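Local structure of JSC1_58120g3 ([Leptolyngbya] sp. JSC-1, 6XHH) at residues A[103-106]-A[107-110]; A[15-18]-A[19-22]. The protein probably acts as a far-red light sensor, a cyanobacteriochrome GAF domain that carries a verdin-type bilin as its chromophore. One frame throughout, in Å; residues are numbered along the deposited sequence.

Contact 1 (A[103-106]-A[107-110]); sequences KFNL and QKPK. With EDO (1,2-ethanediol), chain H.
Asn105 and Lys108 are the first and last residues of a type I beta turn, and Asn105 supplies the acceptors of both hydrogen bonds across it. Its side-chain carbonyl reaches forward along the chain: Asn105 OD1 accepts from Gln107 N at 2.9 Å, with Gln107 N in the plane of the amide carbonyl and a rather bent N-H...O angle of 132°. An asparagine acceptor bound to the backbone N two residues on makes this an Asx turn laid over the beta turn. CG anti to the backbone N (chi1 -178°) carries the amide over the chain that follows. The backbone bond of the beta turn itself, Lys108 N to Asn105 O, is weak at 3.3 Å, so the side-chain bond is the shorter of the two.

Lys108 and Gln107 both pack on the Asn105 amide. Lys108 CG lies 3.5 Å from Asn105 ND2, and the extended chain stays beside that nitrogen as far as CE. Gln107 CB lies 3.3 Å from Asn105 OD1; the side chains of Asn105 and Gln107 cross at about a right angle, their amide planes 51° apart. Past the turn, a 1,2-ethanediol, probably from the crystallisation liquor, donates from O2 to Pro109 O at 2.6 Å.

The turn joins strand 103-104 to the loop before helix 115-123. Asparagine suits its place by offering a carbonyl to the turn and ND2 to Glu100 OE1; lysine lays methylenes on that amide while NZ forms a salt bridge with Glu100 OE2. Asn105 also pairs through its backbone with Ile98, tying the exposed turn to partner strand 95-100.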
loop_
_atom_site.group_PDB
_atom_site.type_symbol
_atom_site.label_atom_id
_atom_site.label_comp_id
_atom_site.label_asym_id
_atom_site.label_seq_id
_atom_site.Cartn_x
_atom_site.Cartn_y
_atom_site.Cartn_z
ATOM N N LYS A 103 15.535 4.029 4.619
ATOM C CA LYS A 103 15.195 5.446 4.668
ATOM C C LYS A 103 15.347 6.019 3.268
ATOM O O LYS A 103 15.828 5.344 2.359
ATOM C CB LYS A 103 16.077 6.205 5.669
ATOM C CG LYS A 103 17.531 6.322 5.229
ATOM C CD LYS A 103 18.467 6.666 6.389
ATOM C CE LYS A 103 19.915 6.621 5.920
ATOM N NZ LYS A 103 20.903 6.729 7.033
ATOM N N PHE A 104 14.934 7.274 3.099
ATOM C CA PHE A 104 15.133 7.939 1.817
ATOM C C PHE A 104 16.618 8.197 1.590
ATOM O O PHE A 104 17.349 8.561 2.520
ATOM C CB PHE A 104 14.394 9.284 1.757
ATOM C CG PHE A 104 12.884 9.187 1.777
ATOM C CD1 PHE A 104 12.228 7.976 1.671
ATOM C CD2 PHE A 104 12.126 10.343 1.912
ATOM C CE1 PHE A 104 10.828 7.922 1.698
ATOM C CE2 PHE A 104 10.741 10.299 1.926
ATOM C CZ PHE A 104 10.096 9.083 1.836
ATOM N N ASN A 105 17.061 8.026 0.348
ATOM C CA ASN A 105 18.364 8.537 -0.079
ATOM C C ASN A 105 18.119 9.921 -0.661
ATOM O O ASN A 105 17.671 10.063 -1.803
ATOM C CB ASN A 105 19.025 7.600 -1.081
ATOM C CG ASN A 105 20.408 8.085 -1.518
ATOM O OD1 ASN A 105 20.692 9.287 -1.506
ATOM N ND2 ASN A 105 21.268 7.149 -1.914
ATOM N N LEU A 106 18.384 10.954 0.141
ATOM C CA LEU A 106 18.080 12.313 -0.289
ATOM C C LEU A 106 19.042 12.819 -1.355
ATOM O O LEU A 106 18.746 13.828 -2.006
ATOM C CB LEU A 106 18.085 13.252 0.916
ATOM C CG LEU A 106 16.968 13.002 1.931
ATOM C CD1 LEU A 106 17.356 13.516 3.311
ATOM C CD2 LEU A 106 15.660 13.626 1.460
ATOM N N GLN A 107 20.169 12.133 -1.561
ATOM C CA GLN A 107 21.146 12.516 -2.576
ATOM C C GLN A 107 20.739 12.086 -3.977
ATOM O O GLN A 107 21.296 12.595 -4.954
ATOM C CB GLN A 107 22.517 11.902 -2.257
ATOM C CG GLN A 107 23.382 12.688 -1.280
ATOM C CD GLN A 107 22.762 12.803 0.100
ATOM O OE1 GLN A 107 22.299 13.873 0.498
ATOM N NE2 GLN A 107 22.746 11.695 0.841
ATOM N N LYS A 108 19.792 11.158 -4.100
ATOM C CA LYS A 108 19.463 10.643 -5.422
ATOM C C LYS A 108 18.241 11.343 -5.998
ATOM O O LYS A 108 17.277 11.602 -5.272
ATOM C CB LYS A 108 19.191 9.141 -5.360
ATOM C CG LYS A 108 20.440 8.305 -5.106
ATOM C CD LYS A 108 20.165 6.817 -5.284
ATOM C CE LYS A 108 21.466 6.027 -5.315
ATOM N NZ LYS A 108 21.285 4.575 -5.623
ATOM N N PRO A 109 18.240 11.651 -7.290
ATOM C CA PRO A 109 17.025 12.181 -7.911
ATOM C C PRO A 109 15.940 11.117 -7.963
ATOM O O PRO A 109 16.203 9.918 -7.868
ATOM C CB PRO A 109 17.485 12.577 -9.320
ATOM C CG PRO A 109 18.682 11.689 -9.584
ATOM C CD PRO A 109 19.350 11.509 -8.251
ATOM N N LYS A 110 14.701 11.579 -8.110
ATOM C CA LYS A 110 13.588 10.654 -8.293
ATOM C C LYS A 110 13.786 9.838 -9.568
ATOM O O LYS A 110 14.377 10.305 -10.545
ATOM C CB LYS A 110 12.255 11.408 -8.347
ATOM C CG LYS A 110 11.989 12.390 -7.178
ATOM C CD LYS A 110 11.910 11.701 -5.834
ATOM C CE LYS A 110 11.476 12.681 -4.731
ATOM N NZ LYS A 110 10.020 13.012 -4.718
HETATM C C1 EDO H . 18.290 6.792 -10.564
HETATM O O1 EDO H . 19.006 5.794 -9.829
HETATM C C2 EDO H . 17.393 7.535 -9.587
HETATM O O2 EDO H . 18.160 8.457 -8.813
#

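Contact 2 (A[15-18]-A[19-22]); sequences VSDL and ESIF
Asp17 caps helix 18-33 by gripping Ser20 twice. Asp17 OD2 accepts from Ser20 N at 2.9 Å, approached from above the carboxylate plane. Ser20 OG donates to Asp17 OD1 at 2.6 Å, on the syn side and 18° out of that plane. Aspartate suits an N-cap, being short enough to reach the N-H of the first turn (chi1 68° sets CG between the backbone N and the carbonyl carbon), and serine adds a hydroxyl as second donor to the same carboxylate. Helical backbone bonds follow, Ile21 N to Asp17 O and Phe22 N to Leu18 O.

Apolar contacts flank the cap. Val15 CG2 meets Ile21 CG1 at 4.1 Å, and Leu18 sets CG over one face of the Phe22 ring in a CH-pi contact, 4.2 Å from the centroid. That ring also touches Leu170 and Ile174 of helix 157-178; with alanine in place of Phe22, Leu18 would probably lose its aromatic partner and a gap would be likely to open toward that helix and strand 49-56.

Glu19 OE1 lies 4.5 Å from Asp17 OD2, a like-charge approach that may raise the proton affinity of either acid, whereas the Ser20 donors and the positive end of the helix dipole would probably favour the ionised form of Asp17.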
loop_
_atom_site.group_PDB
_atom_site.type_symbol
_atom_site.label_atom_id
_atom_site.label_comp_id
_atom_site.label_asym_id
_atom_site.label_seq_id
_atom_site.Cartn_x
_atom_site.Cartn_y
_atom_site.Cartn_z
ATOM N N VAL A 15 -12.129 -5.087 16.765
ATOM C CA VAL A 15 -13.044 -5.938 16.018
ATOM C C VAL A 15 -12.423 -7.326 15.898
ATOM O O VAL A 15 -11.226 -7.520 16.126
ATOM C CB VAL A 15 -13.379 -5.359 14.632
ATOM C CG1 VAL A 15 -14.371 -4.214 14.770
ATOM C CG2 VAL A 15 -12.103 -4.897 13.938
ATOM N N SER A 16 -13.259 -8.297 15.524
ATOM C CA SER A 16 -12.907 -9.711 15.633
ATOM C C SER A 16 -12.501 -10.324 14.297
ATOM O O SER A 16 -11.421 -10.911 14.179
ATOM C CB SER A 16 -14.085 -10.491 16.229
ATOM O OG SER A 16 -14.766 -9.721 17.206
ATOM N N ASP A 17 -13.360 -10.208 13.290
ATOM C CA ASP A 17 -13.177 -10.924 12.043
ATOM C C ASP A 17 -12.226 -10.176 11.113
ATOM O O ASP A 17 -12.060 -8.954 11.192
ATOM C CB ASP A 17 -14.514 -11.127 11.342
ATOM C CG ASP A 17 -15.096 -9.832 10.858
ATOM O OD1 ASP A 17 -15.585 -9.055 11.707
ATOM O OD2 ASP A 17 -15.043 -9.583 9.640
ATOM N N LEU A 18 -11.613 -10.938 10.205
ATOM C CA LEU A 18 -10.592 -10.379 9.324
ATOM C C LEU A 18 -11.167 -9.325 8.381
ATOM O O LEU A 18 -10.481 -8.353 8.051
ATOM C CB LEU A 18 -9.918 -11.504 8.535
ATOM C CG LEU A 18 -8.603 -11.158 7.832
ATOM C CD1 LEU A 18 -7.545 -10.739 8.824
ATOM C CD2 LEU A 18 -8.109 -12.338 7.003
ATOM N N GLU A 19 -12.417 -9.482 7.947
ATOM C CA GLU A 19 -12.997 -8.481 7.058
ATOM C C GLU A 19 -13.169 -7.141 7.769
ATOM O O GLU A 19 -12.900 -6.084 7.182
ATOM C CB GLU A 19 -14.332 -8.975 6.505
ATOM C CG GLU A 19 -15.041 -7.958 5.641
ATOM C CD GLU A 19 -16.391 -8.447 5.141
ATOM O OE1 GLU A 19 -16.765 -9.595 5.459
ATOM O OE2 GLU A 19 -17.077 -7.680 4.433
ATOM N N SER A 20 -13.610 -7.163 9.032
ATOM C CA SER A 20 -13.710 -5.926 9.802
ATOM C C SER A 20 -12.334 -5.309 10.026
ATOM O O SER A 20 -12.184 -4.082 9.996
ATOM C CB SER A 20 -14.398 -6.192 11.142
ATOM O OG SER A 20 -15.761 -6.539 10.954
ATOM N N ILE A 21 -11.320 -6.148 10.275
ATOM C CA ILE A 21 -9.953 -5.656 10.455
ATOM C C ILE A 21 -9.482 -4.921 9.204
ATOM O O ILE A 21 -8.915 -3.823 9.286
ATOM C CB ILE A 21 -9.013 -6.821 10.801
ATOM C CG1 ILE A 21 -9.371 -7.375 12.182
ATOM C CG2 ILE A 21 -7.558 -6.380 10.751
ATOM C CD1 ILE A 21 -8.458 -8.481 12.670
ATOM N N PHE A 22 -9.710 -5.521 8.033
ATOM C CA PHE A 22 -9.329 -4.885 6.771
ATOM C C PHE A 22 -10.031 -3.548 6.591
ATOM O O PHE A 22 -9.406 -2.550 6.218
ATOM C CB PHE A 22 -9.656 -5.802 5.597
ATOM C CG PHE A 22 -8.679 -6.918 5.404
ATOM C CD1 PHE A 22 -7.719 -7.204 6.363
ATOM C CD2 PHE A 22 -8.733 -7.693 4.256
ATOM C CE1 PHE A 22 -6.824 -8.241 6.166
ATOM C CE2 PHE A 22 -7.839 -8.714 4.050
ATOM C CZ PHE A 22 -6.895 -9.003 5.009
#

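Contact 2 precedes contact 1 along the chain, and both fall within the same GAF-domain range, but they lie on opposite sides of the chain's centre: their own centres are about 37 Å apart and their nearest atoms about 23 Å, without touching. Contact 1 is a surface turn beyond a small hairpin, whereas contact 2 starts a helix that packs against helix 157-178 and the main sheet. Neither reaches the bound bilin, modelled as mesobiliverdin IX(alpha): the side chains of Lys108 and Phe22 each come only to about 13 Å from it. Neither is part of the pocket, then, and any effect on the chromophore would have to be indirect.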